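Local coordinates for protein putative tetrapyrrole (Corrin/porphyrin) methylase (PDB 3FFY) that probably transfers a methyl group from S-adenosyl-L-methionine to the ribose 2'-oxygen of a cytidine in 16S rRNA, this chain being the C-terminal part of the enzyme, at residues Ala3-Pro8 / Glu105-Leu110; Leu10-Leu15 / Glu83-Gly88; Lys57-Phe62 / Arg70-Ser75. All coordinates share one frame; numbering follows the deposited sequence. Where two conformers were deposited one is given.

Interaction 1 of 3, residues Ala3-Pro8 / Glu105-Leu110; sequences ATAFVP and EIVIVL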
loop_
_atom_site.group_PDB
_atom_site.type_symbol
_atom_site.label_atom_id
_atom_site.label_comp_id
_atom_site.label_asym_id
_atom_site.label_seq_id
_atom_site.Cartn_x
_atom_site.Cartn_y
_atom_site.Cartn_z
ATOM N N ALA A 3 13.213 -1.308 -12.284
ATOM C CA ALA A 3 12.951 -2.679 -12.816
ATOM C C ALA A 3 12.166 -3.598 -11.846
ATOM O O ALA A 3 11.339 -4.362 -12.293
ATOM C CB ALA A 3 14.271 -3.338 -13.244
ATOM N N THR A 4 12.455 -3.503 -10.538
ATOM C CA THR A 4 11.848 -4.330 -9.479
ATOM C C THR A 4 10.847 -3.546 -8.623
ATOM O O THR A 4 10.600 -3.857 -7.451
ATOM C CB THR A 4 12.907 -4.942 -8.606
ATOM O OG1 THR A 4 13.777 -3.911 -8.115
ATOM C CG2 THR A 4 13.693 -5.958 -9.412
ATOM N N ALA A 5 10.240 -2.551 -9.274
ATOM C CA ALA A 5 9.086 -1.807 -8.753
ATOM C C ALA A 5 7.933 -2.734 -8.356
ATOM O O ALA A 5 7.125 -2.387 -7.486
ATOM C CB ALA A 5 8.606 -0.796 -9.820
ATOM N N PHE A 6 7.841 -3.900 -8.999
ATOM C CA PHE A 6 6.781 -4.823 -8.659
ATOM C C PHE A 6 6.832 -5.307 -7.220
ATOM O O PHE A 6 5.782 -5.598 -6.661
ATOM C CB PHE A 6 6.700 -6.004 -9.628
ATOM C CG PHE A 6 7.752 -7.054 -9.419
ATOM C CD1 PHE A 6 7.589 -8.045 -8.466
ATOM C CD2 PHE A 6 8.924 -7.052 -10.206
ATOM C CE1 PHE A 6 8.593 -9.001 -8.304
ATOM C CE2 PHE A 6 9.905 -7.970 -10.046
ATOM C CZ PHE A 6 9.756 -8.956 -9.100
ATOM N N VAL A 7 8.022 -5.381 -6.624
ATOM C CA VAL A 7 8.153 -5.921 -5.248
ATOM C C VAL A 7 7.278 -5.102 -4.255
ATOM O O VAL A 7 6.344 -5.632 -3.673
ATOM C CB VAL A 7 9.620 -6.070 -4.841
ATOM C CG1 VAL A 7 9.756 -6.639 -3.397
ATOM C CG2 VAL A 7 10.358 -6.991 -5.819
ATOM N N PRO A 8 7.507 -3.783 -4.129
ATOM C CA PRO A 8 6.595 -3.060 -3.214
ATOM C C PRO A 8 5.133 -2.991 -3.679
ATOM O O PRO A 8 4.229 -2.881 -2.852
ATOM C CB PRO A 8 7.203 -1.648 -3.156
ATOM C CG PRO A 8 8.039 -1.537 -4.456
ATOM C CD PRO A 8 8.595 -2.921 -4.630
ATOM N N GLU A 105 5.145 5.777 -14.675
ATOM C CA GLU A 105 5.095 4.357 -14.883
ATOM C C GLU A 105 4.453 3.709 -13.644
ATOM O O GLU A 105 4.759 4.060 -12.490
ATOM C CB GLU A 105 6.482 3.761 -15.141
ATOM C CG GLU A 105 6.415 2.329 -15.753
ATOM C CD GLU A 105 5.945 2.307 -17.213
ATOM O OE1 GLU A 105 5.778 3.400 -17.864
ATOM O OE2 GLU A 105 5.735 1.161 -17.701
ATOM N N ILE A 106 3.524 2.795 -13.904
ATOM C CA ILE A 106 2.834 2.115 -12.829
ATOM C C ILE A 106 3.017 0.612 -12.944
ATOM O O ILE A 106 3.480 0.101 -13.956
ATOM C CB ILE A 106 1.337 2.506 -12.768
ATOM C CG1 ILE A 106 0.635 2.312 -14.129
ATOM C CG2 ILE A 106 1.214 3.988 -12.323
ATOM C CD1 ILE A 106 0.632 3.642 -15.026
ATOM N N VAL A 107 2.655 -0.049 -11.859
ATOM C CA VAL A 107 2.600 -1.478 -11.734
ATOM C C VAL A 107 1.125 -1.778 -11.499
ATOM O O VAL A 107 0.435 -1.091 -10.699
ATOM C CB VAL A 107 3.432 -2.001 -10.484
ATOM C CG1 VAL A 107 3.392 -3.538 -10.373
ATOM C CG2 VAL A 107 4.865 -1.443 -10.481
ATOM N N ILE A 108 0.625 -2.787 -12.231
ATOM C CA ILE A 108 -0.684 -3.307 -12.048
ATOM C C ILE A 108 -0.561 -4.685 -11.421
ATOM O O ILE A 108 0.131 -5.571 -11.964
ATOM C CB ILE A 108 -1.479 -3.427 -13.397
ATOM C CG1 ILE A 108 -1.409 -2.101 -14.157
ATOM C CG2 ILE A 108 -2.951 -3.909 -13.112
ATOM C CD1 ILE A 108 -1.941 -2.138 -15.647
ATOM N N VAL A 109 -1.226 -4.852 -10.276
ATOM C CA VAL A 109 -1.315 -6.158 -9.598
ATOM C C VAL A 109 -2.760 -6.595 -9.674
ATOM O O VAL A 109 -3.649 -5.967 -9.077
ATOM C CB VAL A 109 -0.837 -6.099 -8.139
ATOM C CG1 VAL A 109 -0.840 -7.542 -7.467
ATOM C CG2 VAL A 109 0.551 -5.505 -8.120
ATOM N N LEU A 110 -2.994 -7.637 -10.474
ATOM C CA LEU A 110 -4.314 -8.142 -10.819
ATOM C C LEU A 110 -4.545 -9.495 -10.123
ATOM O O LEU A 110 -3.751 -10.420 -10.234
ATOM C CB LEU A 110 -4.395 -8.359 -12.343
ATOM C CG LEU A 110 -5.760 -8.784 -12.945
ATOM C CD1 LEU A 110 -6.919 -7.710 -12.744
ATOM C CD2 LEU A 110 -5.570 -9.218 -14.441
#
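Val107 stands up from strand 106-110 and puts one methyl against Ala5 and the other against Phe6, in the N-terminal part of the helix 6-12 region. Its side chain sets out toward that helix; from CB, CG1 runs anti to the backbone N (chi1 -179°) and comes up beside the main chain of Phe6, 4.0 Å from Phe6 CA; the nearest side-chain atom, Phe6 CB, lies 4.2 Å from the same Val107 CG1. The second branch, CG2, sits beside its own backbone N and meets the methyl of Ala5, with Val107 CG2 and Ala5 CB 3.9 Å apart. The carbonyl oxygen of Ala5 is equally near Val107 CG2, so each branch meets both main-chain and side-chain atoms.

Only the root of Phe6 takes part. Its CG lies between the backbone N and the carbonyl carbon (chi1 77°), which swings the ring away from Val107, toward Val47 and the ring of Phe22. One ring face carries Val7 CG2, 3.6 Å above the plane and offset toward the rim. Tyr49 OH, hydrogen-bonded to Ala3 O and Phe6 N, ties this region to strand 45-50. The contact is apolar helix-on-sheet packing, the helix 6-12 region lying over the central strand of this chain's mixed sheet, in the C-terminal part of a tetrapyrrole-methylase-family protein.

Interaction 2 of 3, residues Leu10-Leu15 / Glu83-Gly88; sequences LVASGL and EETVRG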
loop_
_atom_site.group_PDB
_atom_site.type_symbol
_atom_site.label_atom_id
_atom_site.label_comp_id
_atom_site.label_asym_id
_atom_site.label_seq_id
_atom_site.Cartn_x
_atom_site.Cartn_y
_atom_site.Cartn_z
ATOM N N LEU A 10 3.432 -5.404 -5.038
ATOM C CA LEU A 10 2.814 -6.627 -4.542
ATOM C C LEU A 10 2.461 -6.469 -3.067
ATOM O O LEU A 10 1.382 -6.872 -2.670
ATOM C CB LEU A 10 3.711 -7.870 -4.701
ATOM C CG LEU A 10 3.691 -8.656 -6.011
ATOM C CD1 LEU A 10 4.960 -9.581 -6.072
ATOM C CD2 LEU A 10 2.331 -9.425 -6.165
ATOM N N VAL A 11 3.383 -5.916 -2.271
ATOM C CA VAL A 11 3.156 -5.727 -0.831
ATOM C C VAL A 11 1.968 -4.799 -0.551
ATOM O O VAL A 11 1.133 -5.087 0.278
ATOM C CB VAL A 11 4.415 -5.167 -0.146
ATOM C CG1 VAL A 11 4.105 -4.809 1.309
ATOM C CG2 VAL A 11 5.511 -6.148 -0.194
ATOM N N ALA A 12 1.894 -3.710 -1.309
ATOM C CA ALA A 12 0.874 -2.685 -1.196
ATOM C C ALA A 12 -0.473 -3.189 -1.626
ATOM O O ALA A 12 -1.488 -2.588 -1.284
ATOM C CB ALA A 12 1.256 -1.463 -2.121
ATOM N N SER A 13 -0.499 -4.286 -2.390
ATOM C CA SER A 13 -1.714 -4.635 -3.157
ATOM C C SER A 13 -2.841 -5.224 -2.321
ATOM O O SER A 13 -3.993 -5.247 -2.751
ATOM C CB SER A 13 -1.405 -5.638 -4.286
ATOM O OG SER A 13 -1.232 -6.942 -3.738
ATOM N N GLY A 14 -2.498 -5.751 -1.164
ATOM C CA GLY A 14 -3.433 -6.544 -0.421
ATOM C C GLY A 14 -3.983 -7.782 -1.149
ATOM O O GLY A 14 -5.038 -8.297 -0.747
ATOM N N LEU A 15 -3.289 -8.261 -2.193
ATOM C CA LEU A 15 -3.698 -9.458 -2.960
ATOM C C LEU A 15 -2.715 -10.603 -2.655
ATOM O O LEU A 15 -1.622 -10.363 -2.145
ATOM C CB LEU A 15 -3.788 -9.157 -4.478
ATOM C CG LEU A 15 -4.879 -8.185 -4.953
ATOM C CD1 LEU A 15 -4.716 -7.844 -6.454
ATOM C CD2 LEU A 15 -6.244 -8.763 -4.658
ATOM N N GLU A 83 5.184 4.763 -1.629
ATOM C CA GLU A 83 4.368 4.224 -2.713
ATOM C C GLU A 83 3.031 4.924 -2.675
ATOM O O GLU A 83 2.586 5.419 -1.656
ATOM C CB GLU A 83 4.228 2.715 -2.533
ATOM C CG GLU A 83 3.723 1.934 -3.752
ATOM C CD GLU A 83 4.793 1.276 -4.663
ATOM O OE1 GLU A 83 4.339 0.487 -5.512
ATOM O OE2 GLU A 83 6.038 1.503 -4.557
ATOM N N GLU A 84 2.393 4.983 -3.814
ATOM C CA GLU A 84 1.079 5.526 -3.945
ATOM C C GLU A 84 0.244 4.450 -4.631
ATOM O O GLU A 84 0.685 3.887 -5.633
ATOM C CB GLU A 84 1.212 6.702 -4.850
ATOM C CG GLU A 84 0.249 7.754 -4.607
ATOM C CD GLU A 84 0.363 8.832 -5.656
ATOM O OE1 GLU A 84 1.182 8.638 -6.610
ATOM O OE2 GLU A 84 -0.347 9.863 -5.512
ATOM N N THR A 85 -0.933 4.147 -4.108
ATOM C CA THR A 85 -1.677 3.003 -4.580
ATOM C C THR A 85 -3.161 3.278 -4.695
ATOM O O THR A 85 -3.748 3.976 -3.845
ATOM C CB THR A 85 -1.413 1.783 -3.663
ATOM O OG1 THR A 85 -0.037 1.460 -3.762
ATOM C CG2 THR A 85 -2.208 0.549 -4.071
ATOM N N VAL A 86 -3.747 2.761 -5.787
ATOM C CA VAL A 86 -5.219 2.760 -6.028
ATOM C C VAL A 86 -5.670 1.323 -6.140
ATOM O O VAL A 86 -5.137 0.571 -6.986
ATOM C CB VAL A 86 -5.635 3.573 -7.264
ATOM C CG1 VAL A 86 -7.174 3.581 -7.399
ATOM C CG2 VAL A 86 -5.065 5.086 -7.154
ATOM N N ARG A 87 -6.571 0.901 -5.252
ATOM C CA ARG A 87 -7.036 -0.502 -5.239
ATOM C C ARG A 87 -8.535 -0.602 -5.117
ATOM O O ARG A 87 -9.160 0.191 -4.418
ATOM C CB ARG A 87 -6.309 -1.389 -4.172
ATOM C CG ARG A 87 -5.783 -0.693 -2.922
ATOM C CD ARG A 87 -5.185 -1.695 -1.904
ATOM N NE ARG A 87 -6.233 -2.500 -1.269
ATOM C CZ ARG A 87 -6.895 -2.183 -0.149
ATOM N NH1 ARG A 87 -6.633 -1.064 0.535
ATOM N NH2 ARG A 87 -7.838 -3.004 0.303
ATOM N N GLY A 88 -9.096 -1.583 -5.812
ATOM C CA GLY A 88 -10.501 -1.865 -5.807
ATOM C C GLY A 88 -10.813 -2.849 -6.917
ATOM O O GLY A 88 -9.961 -3.623 -7.333
#
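The guanidinium of Arg87 is the flat group on the strand side, and Ser13 O approaches it at a slant, 3.8 Å from Arg87 NE. The motif facing it is an ST turn at Ser13, following helix 6-12 and set over strand 82-87, the outermost strand of this chain's mixed sheet. Arg87 was modelled in two conformers, so this end of the contact is less certain than the rest. In the conformer described, the chain bends at chi3, and CD, at the bend, lies by two successive main-chain carbonyls: Arg87 CD is 3.8 Å from Ser13 O and slightly farther from Ala12 O. A second flat group is the carbonyl of Leu10. Ser13 N and Ser13 OG both donate to its oxygen from the same face, the hydroxyl tilted 25° from the carbonyl plane. Gly14, with positive phi, is where the chain leaves helical geometry.

Deeper in, the contact is small and close. The Ala12 methyl is directed toward the strand and meets the hydroxyl of Thr85, with Ala12 CB 3.6 Å from Thr85 OG1. That oxygen sits beside its own backbone N (chi1 -63°), and its hydrogen-bond partner is Ser75 OG on the neighbouring strand, so the buried hydroxyl facing the alanine methyl has its polar need met inside the sheet. Glu83 to Val86 also pair antiparallel with a strand of the second subunit, which carries the sheet across the dimer interface, and Val11 packs on Arg87 of that subunit.

Ser13 OG works in both directions: it donates to Leu10 O at 2.8 Å and accepts from the backbone, Leu15 N to Ser13 OG being 2.9 Å with an N-H...O angle of 155°.

Interaction 3 of 3, residues Lys57-Phe62 / Arg70-Ser75; sequences KTLTQF and RQVSVS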
loop_
_atom_site.group_PDB
_atom_site.type_symbol
_atom_site.label_atom_id
_atom_site.label_comp_id
_atom_site.label_asym_id
_atom_site.label_seq_id
_atom_site.Cartn_x
_atom_site.Cartn_y
_atom_site.Cartn_z
ATOM N N LYS A 57 -6.841 2.055 -21.129
ATOM C CA LYS A 57 -7.104 0.985 -22.129
ATOM C C LYS A 57 -6.842 -0.403 -21.544
ATOM O O LYS A 57 -7.705 -1.281 -21.622
ATOM C CB LYS A 57 -6.227 1.166 -23.386
ATOM C CG LYS A 57 -6.475 0.128 -24.524
ATOM C CD LYS A 57 -5.494 0.283 -25.716
ATOM C CE LYS A 57 -5.409 -1.035 -26.560
ATOM N NZ LYS A 57 -4.715 -0.850 -27.865
ATOM N N THR A 58 -5.656 -0.577 -20.958
ATOM C CA THR A 58 -5.298 -1.865 -20.355
ATOM C C THR A 58 -6.340 -2.297 -19.291
ATOM O O THR A 58 -6.787 -3.454 -19.278
ATOM C CB THR A 58 -3.865 -1.845 -19.780
ATOM O OG1 THR A 58 -2.947 -1.817 -20.876
ATOM C CG2 THR A 58 -3.607 -3.085 -18.938
ATOM N N LEU A 59 -6.715 -1.366 -18.404
ATOM C CA LEU A 59 -7.696 -1.653 -17.348
ATOM C C LEU A 59 -9.052 -1.979 -17.927
ATOM O O LEU A 59 -9.722 -2.885 -17.447
ATOM C CB LEU A 59 -7.839 -0.488 -16.378
ATOM C CG LEU A 59 -6.622 -0.202 -15.507
ATOM C CD1 LEU A 59 -6.956 1.020 -14.701
ATOM C CD2 LEU A 59 -6.230 -1.340 -14.614
ATOM N N THR A 60 -9.430 -1.270 -18.996
ATOM C CA THR A 60 -10.691 -1.534 -19.668
ATOM C C THR A 60 -10.688 -2.938 -20.257
ATOM O O THR A 60 -11.613 -3.721 -20.064
ATOM C CB THR A 60 -10.986 -0.487 -20.738
ATOM O OG1 THR A 60 -10.975 0.805 -20.101
ATOM C CG2 THR A 60 -12.320 -0.758 -21.322
ATOM N N GLN A 61 -9.616 -3.278 -20.949
ATOM C CA GLN A 61 -9.550 -4.611 -21.542
ATOM C C GLN A 61 -9.449 -5.703 -20.474
ATOM O O GLN A 61 -9.985 -6.791 -20.650
ATOM C CB GLN A 61 -8.385 -4.682 -22.522
ATOM C CG GLN A 61 -8.563 -3.685 -23.656
ATOM C CD GLN A 61 -7.508 -3.834 -24.741
ATOM O OE1 GLN A 61 -6.314 -3.658 -24.499
ATOM N NE2 GLN A 61 -7.950 -4.164 -25.947
ATOM N N PHE A 62 -8.726 -5.432 -19.394
ATOM C CA PHE A 62 -8.721 -6.327 -18.244
ATOM C C PHE A 62 -10.176 -6.588 -17.776
ATOM O O PHE A 62 -10.569 -7.753 -17.494
ATOM C CB PHE A 62 -7.872 -5.734 -17.089
ATOM C CG PHE A 62 -6.364 -5.943 -17.218
ATOM C CD1 PHE A 62 -5.777 -6.444 -18.378
ATOM C CD2 PHE A 62 -5.518 -5.600 -16.153
ATOM C CE1 PHE A 62 -4.425 -6.630 -18.448
ATOM C CE2 PHE A 62 -4.191 -5.798 -16.230
ATOM C CZ PHE A 62 -3.622 -6.291 -17.363
ATOM N N ARG A 70 -13.181 -7.940 -10.896
ATOM C CA ARG A 70 -11.877 -8.489 -10.491
ATOM C C ARG A 70 -11.082 -7.453 -9.735
ATOM O O ARG A 70 -10.952 -6.299 -10.171
ATOM C CB ARG A 70 -11.062 -8.951 -11.677
ATOM C CG ARG A 70 -9.777 -9.759 -11.339
ATOM C CD ARG A 70 -10.090 -11.187 -10.782
ATOM N NE ARG A 70 -10.636 -12.104 -11.766
ATOM C CZ ARG A 70 -9.935 -12.814 -12.666
ATOM N NH1 ARG A 70 -10.594 -13.597 -13.515
ATOM N NH2 ARG A 70 -8.606 -12.755 -12.749
ATOM N N GLN A 71 -10.521 -7.886 -8.612
ATOM C CA GLN A 71 -9.685 -7.035 -7.797
ATOM C C GLN A 71 -8.363 -6.722 -8.465
ATOM O O GLN A 71 -7.742 -7.571 -9.122
ATOM C CB GLN A 71 -9.479 -7.642 -6.403
ATOM C CG GLN A 71 -10.716 -7.640 -5.517
ATOM C CD GLN A 71 -11.156 -6.210 -5.110
ATOM O OE1 GLN A 71 -10.322 -5.366 -4.772
ATOM N NE2 GLN A 71 -12.459 -5.958 -5.112
ATOM N N VAL A 72 -7.954 -5.453 -8.316
ATOM C CA VAL A 72 -6.765 -4.943 -8.912
ATOM C C VAL A 72 -6.186 -3.850 -8.033
ATOM O O VAL A 72 -6.908 -3.236 -7.193
ATOM C CB VAL A 72 -7.096 -4.360 -10.295
ATOM C CG1 VAL A 72 -8.130 -3.173 -10.165
ATOM C CG2 VAL A 72 -5.822 -3.989 -11.098
ATOM N N SER A 73 -4.885 -3.611 -8.198
ATOM C CA SER A 73 -4.149 -2.577 -7.451
ATOM C C SER A 73 -3.227 -1.919 -8.466
ATOM O O SER A 73 -2.459 -2.630 -9.140
ATOM C CB SER A 73 -3.266 -3.223 -6.370
ATOM O OG SER A 73 -2.782 -2.259 -5.451
ATOM N N VAL A 74 -3.247 -0.594 -8.534
ATOM C CA VAL A 74 -2.336 0.115 -9.402
ATOM C C VAL A 74 -1.464 1.005 -8.517
ATOM O O VAL A 74 -1.970 1.755 -7.646
ATOM C CB VAL A 74 -3.088 0.879 -10.515
ATOM C CG1 VAL A 74 -2.124 1.871 -11.223
ATOM C CG2 VAL A 74 -3.791 -0.146 -11.482
ATOM N N SER A 75 -0.162 0.848 -8.687
ATOM C CA SER A 75 0.797 1.466 -7.813
ATOM C C SER A 75 1.882 2.229 -8.558
ATOM O O SER A 75 2.390 1.837 -9.638
ATOM C CB SER A 75 1.495 0.430 -6.903
ATOM O OG SER A 75 0.571 -0.156 -6.019
#
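Leu59 reaches down from helix 55-66 onto Val72 and Val74 of strand 71-77, and everything that passes between the two segments is apolar. A single methyl does the touching: Leu59 CD2 is 4.1 Å from Val74 CG2 and 4.4 Å from Val72 CG2, so it spans two residues that point to the same face of the strand. Holding Leu59 CG anti to the carbonyl carbon (chi1 -67°) carries CD2 to the valines, and the leucine and Val74 side chains cross obliquely. The contact is small.

Aromatic packing continues around Phe62. Thr58 CG2 rests on one face of its ring, 3.5 Å above the plane and toward the rim, while Phe48 of strand 45-50 and Phe66 meet the same ring, Phe66 edge-to-face.

Polar groups serve other parts of the fold: Thr58 OG1 bonds to Glu50 and Arg32.

Strand 45-50, helix 55-66 and strand 71-77 form a beta-alpha-beta crossover, with strand 106-110 between the two parallel strands. Leu93 of helix 90-99 packs on both valines, and Ile108 and Ile106 flank them from strand 106-110.

One sheet underlies all three contacts. Interactions 1 and 2 share helix 6-12 and lie with centres about 9 Å apart; they meet where Val109 CG1 comes 3.7 Å from Ser13 CB. Interaction 3 covers the opposite face, its centre about 13 Å from that of interaction 1 and about 12 Å from that of interaction 2. Strand 71-77 joins them: Ser75 N probably bonds to Val107 O (2.9 Å) on strand 106-110, and Val74 N to Val86 O (2.7 Å) on strand 82-87. Along the chain, interaction 3 nests inside the loop closed by interaction 2, itself inside that of interaction 1. Together they sandwich the sheet between helices.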